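Local coordinates for putative acyl-[acyl-carrier-protein] desaturase DesA2 (Mycobacterium tuberculosis, PDB 1ZA0), which may desaturate acyl chains carried on acyl carrier protein in mycobacterial fatty acid biosynthesis, using a dinuclear iron centre held in a helical bundle, at residues T66-N78 against E107-V119. Residues are numbered along the deposited sequence; the frame is centred on the assembly and turned at random.
With MN (manganese (II) ion), chain B.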
ATOM      1  N   THR A  66      12.284   9.912  -2.347  1.00 32.73           N
ATOM      2  CA  THR A  66      12.924   8.884  -1.486  1.00 32.18           C
ATOM      3  C   THR A  66      12.265   8.734  -0.110  1.00 32.88           C
ATOM      4  O   THR A  66      12.157   7.629   0.399  1.00 32.50           O
ATOM      5  CB  THR A  66      14.478   9.158  -1.316  1.00 32.60           C
ATOM      6  OG1 THR A  66      14.695  10.463  -0.803  1.00 31.52           O
ATOM      7  CG2 THR A  66      15.175   9.162  -2.639  1.00 31.75           C
ATOM      8  N   ASP A  67      11.780   9.828   0.490  1.00 33.42           N
ATOM      9  CA  ASP A  67      11.028   9.714   1.706  1.00 33.89           C
ATOM     10  C   ASP A  67       9.793   8.837   1.484  1.00 32.93           C
ATOM     11  O   ASP A  67       9.491   7.958   2.299  1.00 31.89           O
ATOM     12  CB  ASP A  67      10.532  11.067   2.212  1.00 35.53           C
ATOM     13  CG  ASP A  67      11.645  11.978   2.790  1.00 37.74           C
ATOM     14  OD1 ASP A  67      12.798  11.520   2.981  1.00 38.08           O
ATOM     15  OD2 ASP A  67      11.387  13.174   3.067  1.00 37.12           O
ATOM     16  N   ALA A  68       9.047   9.119   0.411  1.00 32.37           N
ATOM     17  CA  ALA A  68       7.837   8.335   0.062  1.00 31.02           C
ATOM     18  C   ALA A  68       8.193   6.831  -0.101  1.00 31.44           C
ATOM     19  O   ALA A  68       7.456   5.948   0.375  1.00 29.83           O
ATOM     20  CB  ALA A  68       7.211   8.868  -1.167  1.00 29.13           C
ATOM     21  N   CYS A  69       9.313   6.557  -0.746  1.00 30.29           N
ATOM     22  CA  CYS A  69       9.724   5.183  -0.971  1.00 31.31           C
ATOM     23  C   CYS A  69      10.113   4.456   0.355  1.00 31.99           C
ATOM     24  O   CYS A  69       9.882   3.288   0.488  1.00 32.65           O
ATOM     25  CB  CYS A  69      10.888   5.089  -1.947  1.00 29.50           C
ATOM     26  SG  CYS A  69      10.455   5.458  -3.654  1.00 31.81           S
ATOM     27  N   GLU A  70      10.762   5.162   1.258  1.00 33.04           N
ATOM     28  CA  GLU A  70      11.152   4.613   2.555  1.00 34.92           C
ATOM     29  C   GLU A  70       9.949   4.304   3.393  1.00 33.87           C
ATOM     30  O   GLU A  70       9.898   3.254   4.013  1.00 32.66           O
ATOM     31  CB  GLU A  70      12.092   5.544   3.317  1.00 36.46           C
ATOM     32  CG  GLU A  70      13.387   5.735   2.571  1.00 38.45           C
ATOM     33  CD  GLU A  70      14.371   6.634   3.278  1.00 44.32           C
ATOM     34  OE1 GLU A  70      14.190   7.870   3.359  1.00 46.65           O
ATOM     35  OE2 GLU A  70      15.375   6.053   3.737  1.00 49.36           O
ATOM     36  N   ILE A  71       8.939   5.183   3.353  1.00 33.53           N
ATOM     37  CA  ILE A  71       7.682   4.895   4.042  1.00 32.33           C
ATOM     38  C   ILE A  71       7.038   3.642   3.495  1.00 31.78           C
ATOM     39  O   ILE A  71       6.604   2.781   4.266  1.00 31.79           O
ATOM     40  CB  ILE A  71       6.713   6.113   3.929  1.00 32.75           C
ATOM     41  CG1 ILE A  71       7.271   7.285   4.731  1.00 35.76           C
ATOM     42  CG2 ILE A  71       5.253   5.703   4.379  1.00 34.76           C
ATOM     43  CD1 ILE A  71       6.666   8.637   4.282  1.00 40.16           C
ATOM     44  N   LEU A  72       7.018   3.481   2.159  1.00 32.28           N
ATOM     45  CA  LEU A  72       6.402   2.294   1.539  1.00 32.40           C
ATOM     46  C   LEU A  72       7.102   1.006   1.930  1.00 31.84           C
ATOM     47  O   LEU A  72       6.476  -0.065   2.221  1.00 29.67           O
ATOM     48  CB  LEU A  72       6.389   2.365   0.010  1.00 32.57           C
ATOM     49  CG  LEU A  72       5.291   3.125  -0.675  1.00 38.94           C
ATOM     50  CD1 LEU A  72       5.496   3.167  -2.216  1.00 38.80           C
ATOM     51  CD2 LEU A  72       3.960   2.562  -0.278  1.00 40.65           C
ATOM     52  N   LEU A  73       8.410   1.118   1.912  1.00 30.70           N
ATOM     53  CA  LEU A  73       9.244  -0.025   2.207  1.00 31.33           C
ATOM     54  C   LEU A  73       9.030  -0.504   3.632  1.00 30.94           C
ATOM     55  O   LEU A  73       8.843  -1.744   3.892  1.00 30.43           O
ATOM     56  CB  LEU A  73      10.686   0.327   1.938  1.00 29.78           C
ATOM     57  CG  LEU A  73      11.664  -0.780   2.350  1.00 33.14           C
ATOM     58  CD1 LEU A  73      11.363  -2.114   1.587  1.00 30.61           C
ATOM     59  CD2 LEU A  73      13.085  -0.333   2.180  1.00 33.53           C
ATOM     60  N   ILE A  74       8.972   0.449   4.568  1.00 32.13           N
ATOM     61  CA  ILE A  74       8.776   0.101   5.978  1.00 33.55           C
ATOM     62  C   ILE A  74       7.423  -0.592   6.153  1.00 33.43           C
ATOM     63  O   ILE A  74       7.299  -1.598   6.847  1.00 32.91           O
ATOM     64  CB  ILE A  74       8.841   1.372   6.881  1.00 35.52           C
ATOM     65  CG1 ILE A  74      10.240   1.987   6.919  1.00 40.69           C
ATOM     66  CG2 ILE A  74       8.348   1.096   8.317  1.00 40.06           C
ATOM     67  CD1 ILE A  74      11.201   1.223   7.725  1.00 47.41           C
ATOM     68  N   LEU A  75       6.398  -0.035   5.536  1.00 33.78           N
ATOM     69  CA  LEU A  75       5.036  -0.592   5.631  1.00 34.87           C
ATOM     70  C   LEU A  75       4.956  -1.979   4.972  1.00 35.29           C
ATOM     71  O   LEU A  75       4.354  -2.925   5.507  1.00 37.14           O
ATOM     72  CB  LEU A  75       4.044   0.353   4.981  1.00 34.49           C
ATOM     73  CG  LEU A  75       3.798   1.698   5.685  1.00 37.50           C
ATOM     74  CD1 LEU A  75       2.769   2.510   4.950  1.00 38.80           C
ATOM     75  CD2 LEU A  75       3.399   1.474   7.196  1.00 40.35           C
ATOM     76  N   LYS A  76       5.584  -2.107   3.810  1.00 36.03           N
ATOM     77  CA  LYS A  76       5.518  -3.367   3.076  1.00 36.77           C
ATOM     78  C   LYS A  76       6.291  -4.492   3.807  1.00 37.48           C
ATOM     79  O   LYS A  76       5.888  -5.633   3.739  1.00 36.45           O
ATOM     80  CB  LYS A  76       6.041  -3.231   1.644  1.00 36.66           C
ATOM     81  CG  LYS A  76       5.196  -2.305   0.731  1.00 38.71           C
ATOM     82  CD  LYS A  76       4.081  -2.940   0.093  1.00 35.96           C
ATOM     83  CE  LYS A  76       3.311  -1.900  -0.785  1.00 34.14           C
ATOM     84  NZ  LYS A  76       2.128  -2.658  -1.156  1.00 30.57           N
ATOM     85  N   ASP A  77       7.414  -4.157   4.427  1.00 38.07           N
ATOM     86  CA  ASP A  77       8.184  -5.133   5.231  1.00 39.92           C
ATOM     87  C   ASP A  77       7.382  -5.649   6.472  1.00 42.56           C
ATOM     88  O   ASP A  77       7.602  -6.753   6.914  1.00 43.00           O
ATOM     89  CB  ASP A  77       9.463  -4.507   5.721  1.00 38.58           C
ATOM     90  CG  ASP A  77      10.593  -4.604   4.708  1.00 38.65           C
ATOM     91  OD1 ASP A  77      10.489  -5.426   3.768  1.00 33.31           O
ATOM     92  OD2 ASP A  77      11.650  -3.928   4.828  1.00 38.92           O
ATOM     93  N   ASN A  78       6.457  -4.844   6.996  1.00 45.84           N
ATOM     94  CA  ASN A  78       5.633  -5.186   8.179  1.00 48.65           C
ATOM     95  C   ASN A  78       4.157  -5.507   7.888  1.00 49.56           C
ATOM     96  O   ASN A  78       3.862  -6.609   7.410  1.00 50.48           O
ATOM     97  CB  ASN A  78       5.755  -4.059   9.211  1.00 50.11           C
ATOM     98  CG  ASN A  78       7.187  -4.017   9.841  1.00 54.84           C
ATOM     99  OD1 ASN A  78       7.514  -4.885  10.694  1.00 58.22           O
ATOM    100  ND2 ASN A  78       8.066  -3.070   9.355  1.00 56.05           N
ATOM    101  N   GLU A 107       2.618  -8.377  -1.877  1.00 26.21           N
ATOM    102  CA  GLU A 107       3.133  -7.420  -0.956  1.00 28.41           C
ATOM    103  C   GLU A 107       4.680  -7.601  -0.791  1.00 29.01           C
ATOM    104  O   GLU A 107       5.474  -6.612  -0.724  1.00 27.44           O
ATOM    105  CB  GLU A 107       2.450  -7.540   0.410  1.00 28.36           C
ATOM    106  CG  GLU A 107       0.968  -7.172   0.474  1.00 30.84           C
ATOM    107  CD  GLU A 107       0.723  -5.700   0.144  1.00 31.37           C
ATOM    108  OE1 GLU A 107       1.323  -4.828   0.740  1.00 31.87           O
ATOM    109  OE2 GLU A 107      -0.011  -5.430  -0.760  1.00 35.23           O
ATOM    110  N   HIS A 108       5.076  -8.830  -0.627  1.00 27.93           N
ATOM    111  CA  HIS A 108       6.472  -9.138  -0.449  1.00 29.53           C
ATOM    112  C   HIS A 108       7.293  -8.684  -1.656  1.00 27.93           C
ATOM    113  O   HIS A 108       8.382  -8.199  -1.515  1.00 26.44           O
ATOM    114  CB  HIS A 108       6.685 -10.632  -0.335  1.00 30.13           C
ATOM    115  CG  HIS A 108       8.070 -10.981   0.082  1.00 35.33           C
ATOM    116  ND1 HIS A 108       8.545 -12.270   0.062  1.00 41.19           N
ATOM    117  CD2 HIS A 108       9.092 -10.210   0.539  1.00 39.74           C
ATOM    118  CE1 HIS A 108       9.784 -12.289   0.530  1.00 41.16           C
ATOM    119  NE2 HIS A 108      10.142 -11.052   0.822  1.00 39.50           N
ATOM    120  N   LEU A 109       6.785  -8.988  -2.835  1.00 27.79           N
ATOM    121  CA  LEU A 109       7.363  -8.608  -4.102  1.00 27.37           C
ATOM    122  C   LEU A 109       7.641  -7.098  -4.194  1.00 26.83           C
ATOM    123  O   LEU A 109       8.732  -6.705  -4.617  1.00 24.99           O
ATOM    124  CB  LEU A 109       6.508  -9.096  -5.270  1.00 29.02           C
ATOM    125  CG  LEU A 109       7.202  -8.821  -6.641  1.00 33.36           C
ATOM    126  CD1 LEU A 109       8.179  -9.954  -7.009  1.00 38.10           C
ATOM    127  CD2 LEU A 109       6.188  -8.641  -7.704  1.00 36.50           C
ATOM    128  N   HIS A 110       6.704  -6.291  -3.718  1.00 25.67           N
ATOM    129  CA  HIS A 110       6.813  -4.862  -3.676  1.00 24.72           C
ATOM    130  C   HIS A 110       7.986  -4.458  -2.797  1.00 25.03           C
ATOM    131  O   HIS A 110       8.804  -3.630  -3.220  1.00 24.82           O
ATOM    132  CB  HIS A 110       5.498  -4.205  -3.066  1.00 24.03           C
ATOM    133  CG  HIS A 110       4.269  -4.494  -3.873  1.00 24.27           C
ATOM    134  ND1 HIS A 110       2.979  -4.306  -3.386  1.00 24.60           N
ATOM    135  CD2 HIS A 110       4.139  -4.896  -5.169  1.00 24.07           C
ATOM    136  CE1 HIS A 110       2.125  -4.607  -4.356  1.00 22.24           C
ATOM    137  NE2 HIS A 110       2.802  -4.963  -5.445  1.00 24.03           N
ATOM    138  N   ALA A 111       8.070  -5.058  -1.598  1.00 24.79           N
ATOM    139  CA  ALA A 111       9.158  -4.777  -0.650  1.00 25.71           C
ATOM    140  C   ALA A 111      10.543  -5.153  -1.287  1.00 25.77           C
ATOM    141  O   ALA A 111      11.508  -4.395  -1.182  1.00 25.38           O
ATOM    142  CB  ALA A 111       8.928  -5.527   0.668  1.00 25.98           C
ATOM    143  N   ILE A 112      10.630  -6.267  -2.002  1.00 26.82           N
ATOM    144  CA  ILE A 112      11.910  -6.658  -2.582  1.00 26.91           C
ATOM    145  C   ILE A 112      12.318  -5.649  -3.644  1.00 27.70           C
ATOM    146  O   ILE A 112      13.491  -5.234  -3.705  1.00 25.14           O
ATOM    147  CB  ILE A 112      11.830  -8.051  -3.230  1.00 27.15           C
ATOM    148  CG1 ILE A 112      11.579  -9.157  -2.161  1.00 29.77           C
ATOM    149  CG2 ILE A 112      13.097  -8.347  -3.974  1.00 29.12           C
ATOM    150  CD1 ILE A 112      10.956 -10.472  -2.867  1.00 30.98           C
ATOM    151  N   ALA A 113      11.370  -5.310  -4.532  1.00 26.24           N
ATOM    152  CA  ALA A 113      11.653  -4.388  -5.637  1.00 26.97           C
ATOM    153  C   ALA A 113      12.152  -3.030  -5.054  1.00 26.01           C
ATOM    154  O   ALA A 113      13.175  -2.508  -5.470  1.00 27.98           O
ATOM    155  CB  ALA A 113      10.439  -4.127  -6.461  1.00 25.34           C
ATOM    156  N   LEU A 114      11.434  -2.491  -4.072  1.00 25.90           N
ATOM    157  CA  LEU A 114      11.820  -1.214  -3.499  1.00 26.29           C
ATOM    158  C   LEU A 114      13.192  -1.254  -2.840  1.00 26.04           C
ATOM    159  O   LEU A 114      14.004  -0.359  -3.026  1.00 25.95           O
ATOM    160  CB  LEU A 114      10.805  -0.717  -2.481  1.00 27.14           C
ATOM    161  CG  LEU A 114       9.431  -0.242  -2.994  1.00 30.71           C
ATOM    162  CD1 LEU A 114       8.437  -0.321  -1.831  1.00 30.94           C
ATOM    163  CD2 LEU A 114       9.489   1.221  -3.486  1.00 31.36           C
ATOM    164  N   ARG A 115      13.417  -2.263  -2.017  1.00 26.13           N
ATOM    165  CA  ARG A 115      14.703  -2.389  -1.332  1.00 26.57           C
ATOM    166  C   ARG A 115      15.865  -2.513  -2.299  1.00 25.38           C
ATOM    167  O   ARG A 115      16.848  -1.792  -2.152  1.00 24.35           O
ATOM    168  CB  ARG A 115      14.708  -3.573  -0.387  1.00 26.70           C
ATOM    169  CG  ARG A 115      15.940  -3.718   0.482  1.00 25.10           C
ATOM    170  CD  ARG A 115      15.828  -4.846   1.535  1.00 27.42           C
ATOM    171  NE  ARG A 115      14.910  -4.491   2.592  1.00 27.29           N
ATOM    172  CZ  ARG A 115      15.164  -3.608   3.534  1.00 32.16           C
ATOM    173  NH1 ARG A 115      16.359  -3.054   3.647  1.00 32.75           N
ATOM    174  NH2 ARG A 115      14.232  -3.326   4.422  1.00 32.00           N
ATOM    175  N   GLU A 116      15.733  -3.419  -3.261  1.00 25.86           N
ATOM    176  CA  GLU A 116      16.764  -3.665  -4.259  1.00 27.08           C
ATOM    177  C   GLU A 116      17.053  -2.446  -5.136  1.00 26.53           C
ATOM    178  O   GLU A 116      18.234  -2.107  -5.385  1.00 27.32           O
ATOM    179  CB  GLU A 116      16.479  -4.905  -5.086  1.00 26.51           C
ATOM    180  CG  GLU A 116      16.637  -6.148  -4.222  1.00 30.20           C
ATOM    181  CD  GLU A 116      16.380  -7.480  -4.931  1.00 28.36           C
ATOM    182  OE1 GLU A 116      16.131  -7.481  -6.149  1.00 32.46           O
ATOM    183  OE2 GLU A 116      16.392  -8.507  -4.202  1.00 35.17           O
ATOM    184  N   TYR A 117      16.014  -1.750  -5.558  1.00 25.81           N
ATOM    185  CA  TYR A 117      16.220  -0.533  -6.305  1.00 25.64           C
ATOM    186  C   TYR A 117      17.055   0.401  -5.433  1.00 26.73           C
ATOM    187  O   TYR A 117      18.047   0.996  -5.875  1.00 27.34           O
ATOM    188  CB  TYR A 117      14.898   0.140  -6.673  1.00 25.44           C
ATOM    189  CG  TYR A 117      15.089   1.439  -7.413  1.00 22.77           C
ATOM    190  CD1 TYR A 117      14.997   1.506  -8.784  1.00 26.19           C
ATOM    191  CD2 TYR A 117      15.300   2.610  -6.711  1.00 26.93           C
ATOM    192  CE1 TYR A 117      15.192   2.747  -9.478  1.00 25.13           C
ATOM    193  CE2 TYR A 117      15.505   3.806  -7.335  1.00 26.18           C
ATOM    194  CZ  TYR A 117      15.481   3.874  -8.726  1.00 26.56           C
ATOM    195  OH  TYR A 117      15.634   5.131  -9.325  1.00 30.46           O
ATOM    196  N   LEU A 118      16.631   0.611  -4.199  1.00 27.10           N
ATOM    197  CA  LEU A 118      17.226   1.627  -3.366  1.00 26.48           C
ATOM    198  C   LEU A 118      18.719   1.398  -2.995  1.00 28.26           C
ATOM    199  O   LEU A 118      19.510   2.380  -2.899  1.00 27.07           O
ATOM    200  CB  LEU A 118      16.427   1.775  -2.101  1.00 28.03           C
ATOM    201  CG  LEU A 118      15.069   2.492  -2.236  1.00 27.96           C
ATOM    202  CD1 LEU A 118      14.306   2.527  -0.912  1.00 30.03           C
ATOM    203  CD2 LEU A 118      15.274   3.884  -2.815  1.00 31.24           C
ATOM    204  N   VAL A 119      19.055   0.135  -2.736  1.00 27.65           N
ATOM    205  CA  VAL A 119      20.384  -0.220  -2.346  1.00 28.33           C
ATOM    206  C   VAL A 119      21.309  -0.236  -3.581  1.00 29.71           C
ATOM    207  O   VAL A 119      22.445   0.148  -3.469  1.00 30.28           O
ATOM    208  CB  VAL A 119      20.461  -1.541  -1.533  1.00 29.57           C
ATOM    209  CG1 VAL A 119      20.215  -2.723  -2.392  1.00 26.72           C
ATOM    210  CG2 VAL A 119      21.879  -1.649  -0.849  1.00 31.46           C
TER
HETATM  211 MN    MN B 888      -1.474  -3.956  -1.281  1.00 29.89          MN
HETATM  212  O   HOH W   1      12.631  -6.050   2.385  1.00 45.89           O
HETATM  213  O   HOH W   2      -0.873  -2.734   0.407  1.00 28.28           O
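Lys76 lies across Glu107 and His110, its CB against Ala111 CB (3.8 Å) and its bent chain carrying the ammonium group toward the metal site. The turn at chi2 (-86°) brings CD against His110 CB, at the edge of the ring, and NZ then gives a hydrogen bond to His110 ND1 at 2.9 Å, somewhat tilted from the ring plane. The same NZ forms a salt bridge with Glu107 OE1 (3.0 Å) on the syn side, well out of the carboxylate plane; Glu189 supplies a second carboxylate. Glu107 OE2 binds manganese at 2.1 Å, together with Glu159, Glu189, His192 and a water. His110 NE2 is hydrogen-bonded to Asp188.

On the other flank Leu73, with CG anti to its backbone N (chi1 175°), enters a hole formed by Ala111, Leu114, Arg115 and Leu118, a knobs-into-holes fit. Its CD2 rests 3.9 Å above one face of the Arg115 guanidinium, offset toward its rim, while Asp77 OD2 takes a salt-bridging hydrogen bond from Arg115 NH2 (2.7 Å) at the edge, the N-H meeting it nearly along its C-O bond. Carboxylate and guanidinium are nearly coplanar, and a water links Asp77 OD1 to Arg115 NE. Away from the polar groups, toward the start of 66-77, Leu114 CD1 packs on Leu72 CB and Cys69 lies against Leu114 and Leu118. The helices of 66-77 and 107-119 run roughly antiparallel at 141°, their axes approaching to 8.7 Å, within the ferritin-like bundle of the desaturase family.

His110, an iron ligand by similarity, here accepts a hydrogen bond from Lys76 at ND1, the nitrogen that would probably face the iron. The ammonium group thus sits beside the single manganese, probably where a second iron would bind, and may help balance the charge of Glu107 and Glu189.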